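Local coordinates for lipolytic protein G-D-S-L family (Chitinophaga pinensis, PDB 4Q7Q), which is of unknown function but is probably a lipase or esterase of the GDSL type that hydrolyses ester bonds, at residues 184-187 against 188-191; 153-157 against 158-162; 144-147 against 148-152. All coordinates share one frame; numbering follows the deposited sequence. Where two conformers were deposited one is given.

Contact 1. Residues 184-187 against 188-191; sequences LTLR and NMVK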
loop_
_atom_site.group_PDB
_atom_site.type_symbol
_atom_site.label_atom_id
_atom_site.label_comp_id
_atom_site.label_asym_id
_atom_site.label_seq_id
_atom_site.Cartn_x
_atom_site.Cartn_y
_atom_site.Cartn_z
ATOM N N LEU A 184 -4.922 11.303 4.934
ATOM C CA LEU A 184 -3.708 10.660 4.436
ATOM C C LEU A 184 -2.964 11.519 3.411
ATOM O O LEU A 184 -2.829 11.156 2.248
ATOM C CB LEU A 184 -4.040 9.263 3.891
ATOM C CG LEU A 184 -4.676 8.319 4.920
ATOM C CD1 LEU A 184 -4.955 6.945 4.319
ATOM C CD2 LEU A 184 -3.787 8.201 6.157
ATOM N N THR A 185 -2.469 12.665 3.864
ATOM C CA THR A 185 -1.849 13.638 2.972
ATOM C C THR A 185 -0.322 13.591 2.995
ATOM O O THR A 185 0.277 13.160 3.979
ATOM C CB THR A 185 -2.306 15.050 3.333
ATOM O OG1 THR A 185 -2.029 15.289 4.717
ATOM C CG2 THR A 185 -3.799 15.179 3.100
ATOM N N LEU A 186 0.302 14.031 1.903
ATOM C CA LEU A 186 1.762 14.047 1.805
ATOM C C LEU A 186 2.457 14.766 2.955
ATOM O O LEU A 186 3.493 14.310 3.446
ATOM C CB LEU A 186 2.211 14.675 0.489
ATOM C CG LEU A 186 2.191 13.749 -0.718
ATOM C CD1 LEU A 186 2.600 14.524 -1.962
ATOM C CD2 LEU A 186 3.108 12.567 -0.474
ATOM N N ARG A 187 1.890 15.894 3.375
ATOM C CA ARG A 187 2.499 16.695 4.424
ATOM C C ARG A 187 2.544 15.945 5.753
ATOM O O ARG A 187 3.318 16.297 6.643
ATOM C CB ARG A 187 1.757 18.028 4.587
ATOM C CG ARG A 187 0.377 17.909 5.230
ATOM C CD ARG A 187 -0.375 19.242 5.216
ATOM N NE ARG A 187 -0.959 19.510 3.903
ATOM C CZ ARG A 187 -2.204 19.193 3.556
ATOM N NH1 ARG A 187 -3.012 18.606 4.430
ATOM N NH2 ARG A 187 -2.645 19.469 2.335
ATOM N N ASN A 188 1.722 14.907 5.885
ATOM C CA ASN A 188 1.643 14.162 7.135
ATOM C C ASN A 188 2.334 12.814 7.098
ATOM O O ASN A 188 2.229 12.046 8.044
ATOM C CB ASN A 188 0.187 13.988 7.567
ATOM C CG ASN A 188 -0.372 15.231 8.207
ATOM O OD1 ASN A 188 0.333 15.934 8.926
ATOM N ND2 ASN A 188 -1.639 15.518 7.943
HETATM N N MSE A 189 3.035 12.512 6.010
HETATM C CA MSE A 189 3.731 11.232 5.920
HETATM C C MSE A 189 4.891 11.140 6.909
HETATM O O MSE A 189 5.008 10.158 7.639
HETATM C CB MSE A 189 4.205 10.976 4.492
HETATM C CG MSE A 189 3.061 10.838 3.510
HETATM SE SE MSE A 189 2.014 9.241 3.881
HETATM C CE MSE A 189 0.295 9.778 3.113
ATOM N N VAL A 190 5.741 12.167 6.934
ATOM C CA VAL A 190 6.871 12.214 7.865
ATOM C C VAL A 190 7.022 13.630 8.410
ATOM O O VAL A 190 6.643 14.588 7.740
ATOM C CB VAL A 190 8.202 11.789 7.189
ATOM C CG1 VAL A 190 8.177 10.313 6.805
ATOM C CG2 VAL A 190 8.498 12.677 5.970
ATOM N N LYS A 191 7.548 13.765 9.627
ATOM C CA LYS A 191 7.710 15.087 10.241
ATOM C C LYS A 191 8.842 15.894 9.602
ATOM O O LYS A 191 8.755 17.118 9.479
ATOM C CB LYS A 191 7.976 14.961 11.747
ATOM C CG LYS A 191 6.880 14.273 12.544
ATOM C CD LYS A 191 5.627 15.117 12.607
ATOM C CE LYS A 191 4.598 14.505 13.550
ATOM N NZ LYS A 191 5.060 14.517 14.965
HETATM O O HOH W 1 5.721 14.355 4.967
HETATM O O HOH W 2 4.156 15.636 9.045
#
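Asn188 and Met189 fold back onto Thr185 and Leu186 in a single turn of 3-10 helix, residues 186-188, within the loop that joins strand 175-176 to strand 193-196. Two backbone hydrogen bonds, each spanning three residues, define the turn: Asn188 N donates to Thr185 O at 3.0 Å, and Met189 N to Leu186 O at 3.2 Å.

Two waters continue the backbone polar network. One donates to Leu186 O at 2.7 Å while accepting from Val190 N, and the other donates to both Arg187 O and Val190 O. Three donors, Met189 N, the water and Asn133 ND2, thus converge on Leu186 O.

Among the polar side chains, Thr185 and Asn188 lie side by side and point the same way, with OG1 of Thr185 3.3 Å from ND2 of Asn188. Arg187 runs alongside Asn188, then bends at chi3 (79°) to lay one guanidinium face against Thr185 CB; its plane stands 82° from the Asn188 amide.

The apolar part belongs to Met189, present as selenomethionine. A bend at chi2 (-66°) turns its chain back toward Leu184, bringing CE within 4.4 Å of Leu184 CB, while CG meets Leu186 CD2 at 4.3 Å. CE also lies against a polar atom, Leu184 O, at 3.5 Å. A flexible, unbranched residue suits this curved path.

Backbone bonds from Asn188 to Leu232 and from Met189 to Thr233 tie the turn to a neighbouring loop. The chemistry thus implies a turn fixed chiefly by main-chain and water bonds, with the buried selenomethionine chain packed against Leu184 and Leu186.

Contact 2. Residues 153-157 against 158-162; sequences NGQTL and EEFAN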
loop_
_atom_site.group_PDB
_atom_site.type_symbol
_atom_site.label_atom_id
_atom_site.label_comp_id
_atom_site.label_asym_id
_atom_site.label_seq_id
_atom_site.Cartn_x
_atom_site.Cartn_y
_atom_site.Cartn_z
ATOM N N ASN A 153 8.036 7.721 -14.654
ATOM C CA ASN A 153 7.818 7.249 -16.015
ATOM C C ASN A 153 6.525 7.805 -16.617
ATOM O O ASN A 153 5.774 7.091 -17.279
ATOM C CB ASN A 153 7.852 5.716 -16.060
ATOM C CG ASN A 153 9.221 5.154 -15.706
ATOM O OD1 ASN A 153 10.070 5.857 -15.149
ATOM N ND2 ASN A 153 9.450 3.893 -16.043
ATOM N N GLY A 154 6.259 9.086 -16.368
ATOM C CA GLY A 154 5.122 9.757 -16.967
ATOM C C GLY A 154 3.780 9.444 -16.345
ATOM O O GLY A 154 2.747 9.832 -16.880
ATOM N N GLN A 155 3.785 8.754 -15.211
ATOM C CA GLN A 155 2.535 8.404 -14.528
ATOM C C GLN A 155 2.505 8.907 -13.096
ATOM O O GLN A 155 3.511 8.841 -12.388
ATOM C CB GLN A 155 2.315 6.888 -14.527
ATOM C CG GLN A 155 2.337 6.280 -15.906
ATOM C CD GLN A 155 1.998 4.794 -15.907
ATOM O OE1 GLN A 155 1.094 4.351 -16.623
ATOM N NE2 GLN A 155 2.743 4.013 -15.131
ATOM N N THR A 156 1.350 9.413 -12.666
ATOM C CA THR A 156 1.165 9.766 -11.262
ATOM C C THR A 156 0.634 8.563 -10.510
ATOM O O THR A 156 -0.000 7.684 -11.091
ATOM C CB THR A 156 0.141 10.889 -11.076
ATOM O OG1 THR A 156 -1.146 10.417 -11.489
ATOM C CG2 THR A 156 0.528 12.127 -11.878
ATOM N N LEU A 157 0.867 8.535 -9.208
ATOM C CA LEU A 157 0.324 7.470 -8.377
ATOM C C LEU A 157 -1.197 7.567 -8.373
ATOM O O LEU A 157 -1.900 6.546 -8.301
ATOM C CB LEU A 157 0.886 7.548 -6.954
ATOM C CG LEU A 157 0.450 6.450 -5.979
ATOM C CD1 LEU A 157 0.785 5.050 -6.508
ATOM C CD2 LEU A 157 1.117 6.691 -4.637
ATOM N N GLU A 158 -1.710 8.789 -8.494
ATOM C CA GLU A 158 -3.150 8.979 -8.538
ATOM C C GLU A 158 -3.807 8.194 -9.676
ATOM O O GLU A 158 -4.934 7.719 -9.529
ATOM C CB GLU A 158 -3.512 10.461 -8.635
ATOM C CG GLU A 158 -5.006 10.677 -8.540
ATOM C CD GLU A 158 -5.418 12.129 -8.618
ATOM O OE1 GLU A 158 -4.615 12.965 -9.083
ATOM O OE2 GLU A 158 -6.556 12.434 -8.208
ATOM N N GLU A 159 -3.109 8.049 -10.803
ATOM C CA GLU A 159 -3.653 7.259 -11.909
ATOM C C GLU A 159 -3.904 5.815 -11.500
ATOM O O GLU A 159 -4.852 5.180 -11.970
ATOM C CB GLU A 159 -2.712 7.264 -13.097
ATOM C CG GLU A 159 -2.623 8.583 -13.797
ATOM C CD GLU A 159 -1.640 8.519 -14.936
ATOM O OE1 GLU A 159 -1.899 7.769 -15.902
ATOM O OE2 GLU A 159 -0.602 9.194 -14.852
ATOM N N PHE A 160 -3.035 5.297 -10.639
ATOM C CA PHE A 160 -3.175 3.936 -10.125
ATOM C C PHE A 160 -4.383 3.838 -9.199
ATOM O O PHE A 160 -5.162 2.888 -9.277
ATOM C CB PHE A 160 -1.877 3.492 -9.436
ATOM C CG PHE A 160 -0.740 3.279 -10.390
ATOM C CD1 PHE A 160 -0.102 4.362 -10.985
ATOM C CD2 PHE A 160 -0.319 1.998 -10.723
ATOM C CE1 PHE A 160 0.935 4.170 -11.887
ATOM C CE2 PHE A 160 0.713 1.802 -11.621
ATOM C CZ PHE A 160 1.343 2.885 -12.200
ATOM N N ALA A 161 -4.547 4.821 -8.323
ATOM C CA ALA A 161 -5.732 4.868 -7.477
ATOM C C ALA A 161 -6.992 4.948 -8.332
ATOM O O ALA A 161 -7.989 4.281 -8.050
ATOM C CB ALA A 161 -5.657 6.044 -6.529
ATOM N N ASN A 162 -6.941 5.748 -9.390
ATOM C CA ASN A 162 -8.111 5.922 -10.242
ATOM C C ASN A 162 -8.468 4.643 -10.995
ATOM O O ASN A 162 -9.651 4.332 -11.181
ATOM C CB ASN A 162 -7.925 7.108 -11.196
ATOM C CG ASN A 162 -7.956 8.455 -10.472
ATOM O OD1 ASN A 162 -8.413 8.550 -9.331
ATOM N ND2 ASN A 162 -7.489 9.501 -11.141
HETATM O O HOH W 3 0.393 9.013 -17.615
HETATM O O HOH W 4 -3.181 12.214 -12.015
#
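Thr156 and Glu159 form a capping box at the start of helix 157-171. Thr156, at the N-cap, has OG1 set between its backbone N and carbonyl carbon (chi1 65°), where it accepts from Glu159 N at 3.2 Å; a weak bond runs from the same N to Thr156 O. Thr156 N donates to Glu159 OE2 at 2.9 Å, meeting the carboxylate from above its plane. The short hydroxyl reaches a helix N-H beside its own backbone, while the longer acid can reach back to Thr156 N. An alanine in place of Glu159 would probably leave Thr156 N without its carboxylate acceptor.

The tightly packed side lies around Phe160. Its ring edge receives Thr156 O in plane, 3.3 Å from CD1, and Gln155 crosses it at about a right angle, with NE2 3.4 Å from CZ and the amide turned 82° from the ring. That amide is itself anchored, NE2 donating to Arg87 O and OE1 accepting from Val89 N, and the Phe160 ring also meets Trp83 nearly perpendicularly.

The other side is looser and watery. One water lies between Gly154 O and Glu159 OE2; a second is hydrogen-bonded to Thr156 OG1 at 2.8 Å and donates weakly to Glu158 OE1, whose companion OE2 is bonded to His180 NE2. By contrast, the helix itself is regular: Ala161 N donates to Leu157 O at 3.2 Å, in the carbonyl plane.

Contact 3. Residues 144-147 against 148-152; sequences NAFG and SYQKK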
loop_
_atom_site.group_PDB
_atom_site.type_symbol
_atom_site.label_atom_id
_atom_site.label_comp_id
_atom_site.label_asym_id
_atom_site.label_seq_id
_atom_site.Cartn_x
_atom_site.Cartn_y
_atom_site.Cartn_z
ATOM N N ASN A 144 15.942 3.632 -2.037
ATOM C CA ASN A 144 15.115 4.793 -1.783
ATOM C C ASN A 144 14.310 5.184 -3.019
ATOM O O ASN A 144 14.567 4.687 -4.114
ATOM C CB ASN A 144 15.975 5.956 -1.263
ATOM C CG ASN A 144 17.079 6.347 -2.226
ATOM O OD1 ASN A 144 16.822 6.916 -3.286
ATOM N ND2 ASN A 144 18.321 6.048 -1.856
ATOM N N ALA A 145 13.338 6.073 -2.841
ATOM C CA ALA A 145 12.442 6.469 -3.928
ATOM C C ALA A 145 11.846 7.829 -3.625
ATOM O O ALA A 145 11.682 8.193 -2.468
ATOM C CB ALA A 145 11.330 5.449 -4.090
ATOM N N PHE A 146 11.526 8.591 -4.663
ATOM C CA PHE A 146 10.869 9.870 -4.444
ATOM C C PHE A 146 9.375 9.706 -4.208
ATOM O O PHE A 146 8.806 8.655 -4.512
ATOM C CB PHE A 146 11.160 10.860 -5.572
ATOM C CG PHE A 146 10.738 10.404 -6.944
ATOM C CD1 PHE A 146 9.415 10.485 -7.350
ATOM C CD2 PHE A 146 11.690 9.961 -7.854
ATOM C CE1 PHE A 146 9.048 10.108 -8.633
ATOM C CE2 PHE A 146 11.342 9.581 -9.132
ATOM C CZ PHE A 146 10.018 9.655 -9.529
ATOM N N GLY A 147 8.754 10.744 -3.649
ATOM C CA GLY A 147 7.350 10.693 -3.282
ATOM C C GLY A 147 6.390 10.905 -4.438
ATOM O O GLY A 147 6.798 11.280 -5.540
ATOM N N SER A 148 5.102 10.711 -4.173
ATOM C CA SER A 148 4.101 10.749 -5.241
ATOM C C SER A 148 3.707 12.170 -5.671
ATOM O O SER A 148 2.799 12.351 -6.465
ATOM C CB SER A 148 2.872 9.894 -4.880
ATOM O OG SER A 148 2.364 10.201 -3.589
ATOM N N TYR A 149 4.405 13.171 -5.143
ATOM C CA TYR A 149 4.322 14.532 -5.681
ATOM C C TYR A 149 4.960 14.635 -7.086
ATOM O O TYR A 149 4.762 15.626 -7.785
ATOM C CB TYR A 149 4.989 15.532 -4.720
ATOM C CG TYR A 149 6.434 15.180 -4.423
ATOM C CD1 TYR A 149 7.452 15.520 -5.315
ATOM C CD2 TYR A 149 6.778 14.495 -3.262
ATOM C CE1 TYR A 149 8.770 15.180 -5.061
ATOM C CE2 TYR A 149 8.093 14.163 -2.991
ATOM C CZ TYR A 149 9.084 14.502 -3.898
ATOM O OH TYR A 149 10.392 14.166 -3.650
ATOM N N GLN A 150 5.731 13.620 -7.482
ATOM C CA GLN A 150 6.420 13.611 -8.770
ATOM C C GLN A 150 5.947 12.418 -9.601
ATOM O O GLN A 150 5.593 11.372 -9.045
ATOM C CB GLN A 150 7.941 13.560 -8.544
ATOM C CG GLN A 150 8.826 13.488 -9.802
ATOM C CD GLN A 150 8.716 14.718 -10.689
ATOM O OE1 GLN A 150 7.681 14.963 -11.316
ATOM N NE2 GLN A 150 9.784 15.510 -10.733
ATOM N N LYS A 151 5.927 12.576 -10.923
ATOM C CA LYS A 151 5.601 11.458 -11.811
ATOM C C LYS A 151 6.749 10.469 -11.878
ATOM O O LYS A 151 7.916 10.845 -11.738
ATOM C CB LYS A 151 5.290 11.952 -13.230
ATOM C CG LYS A 151 3.929 12.609 -13.366
ATOM C CD LYS A 151 3.663 13.095 -14.789
ATOM C CE LYS A 151 2.182 13.398 -14.981
ATOM N NZ LYS A 151 1.840 13.931 -16.338
ATOM N N LYS A 152 6.411 9.205 -12.104
ATOM C CA LYS A 152 7.415 8.198 -12.371
ATOM C C LYS A 152 7.083 7.631 -13.731
ATOM O O LYS A 152 5.968 7.154 -13.951
ATOM C CB LYS A 152 7.377 7.092 -11.310
ATOM C CG LYS A 152 8.390 5.970 -11.553
ATOM C CD LYS A 152 9.822 6.495 -11.507
ATOM C CE LYS A 152 10.834 5.373 -11.704
ATOM N NZ LYS A 152 11.166 4.675 -10.433
#
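A type I beta turn, Gly147 to Gln150, follows strand 144-145 and reverses the chain on its way to helix 157-171. Gln150 N closes it on Gly147 O at 3.2 Å. Tyr149, with CG between its backbone N and carbonyl carbon (chi1 57°), swings its ring back over the turn, and Gly147 O sits above the ring centre, 3.9 Å from its plane. Glycine suits this place because a beta carbon would lie about 2.7 Å from Tyr149 CE2. The Tyr149 hydroxyl and Gly147 N both bond to Asp134 OD1, so one carboxylate oxygen holds ring and main chain together.

Just before the turn, Phe146 packs against the chain that leaves it: CE1 lies 3.6 Å from Gln150 CG, CZ is 3.3 Å from Lys151 O, and the Lys152 chain passes obliquely with CD 3.7 Å from CZ. Gln150 folds at chi2, and its OE1 accepts from Lys151 N on a lone pair. Lys152 ends at Trp84, with NZ hydrogen-bonded to the backbone O of Trp84 and a cation-pi contact to its ring; Phe146 meets that tryptophan edge-to-face. The chemistry implies a turn closed by a backbone bond, anchored through Asp134 and flanked by aromatic and aliphatic surfaces.

The three contacts follow one another along the chain, 144-152 leading directly into 153-162, with 184-191 further on. In space contact 3 lies between the other two and touches both. Its centre lies 11 Å from that of contact 2, where Leu157 CD2 meets Ser148 CB at 3.7 Å, and 14 Å from that of contact 1, where Leu186 CD1 packs on Tyr149 CB at 3.8 Å. Contacts 1 and 2 do not touch; their nearest atoms are about 7 Å apart and their centres 18 Å. Contact 1 comes near the likely active site: the side chain of Val190 lies close to, without touching, the probable Ser14-His238-Asp235 triad, consistent with the SGNH hydrolase clan.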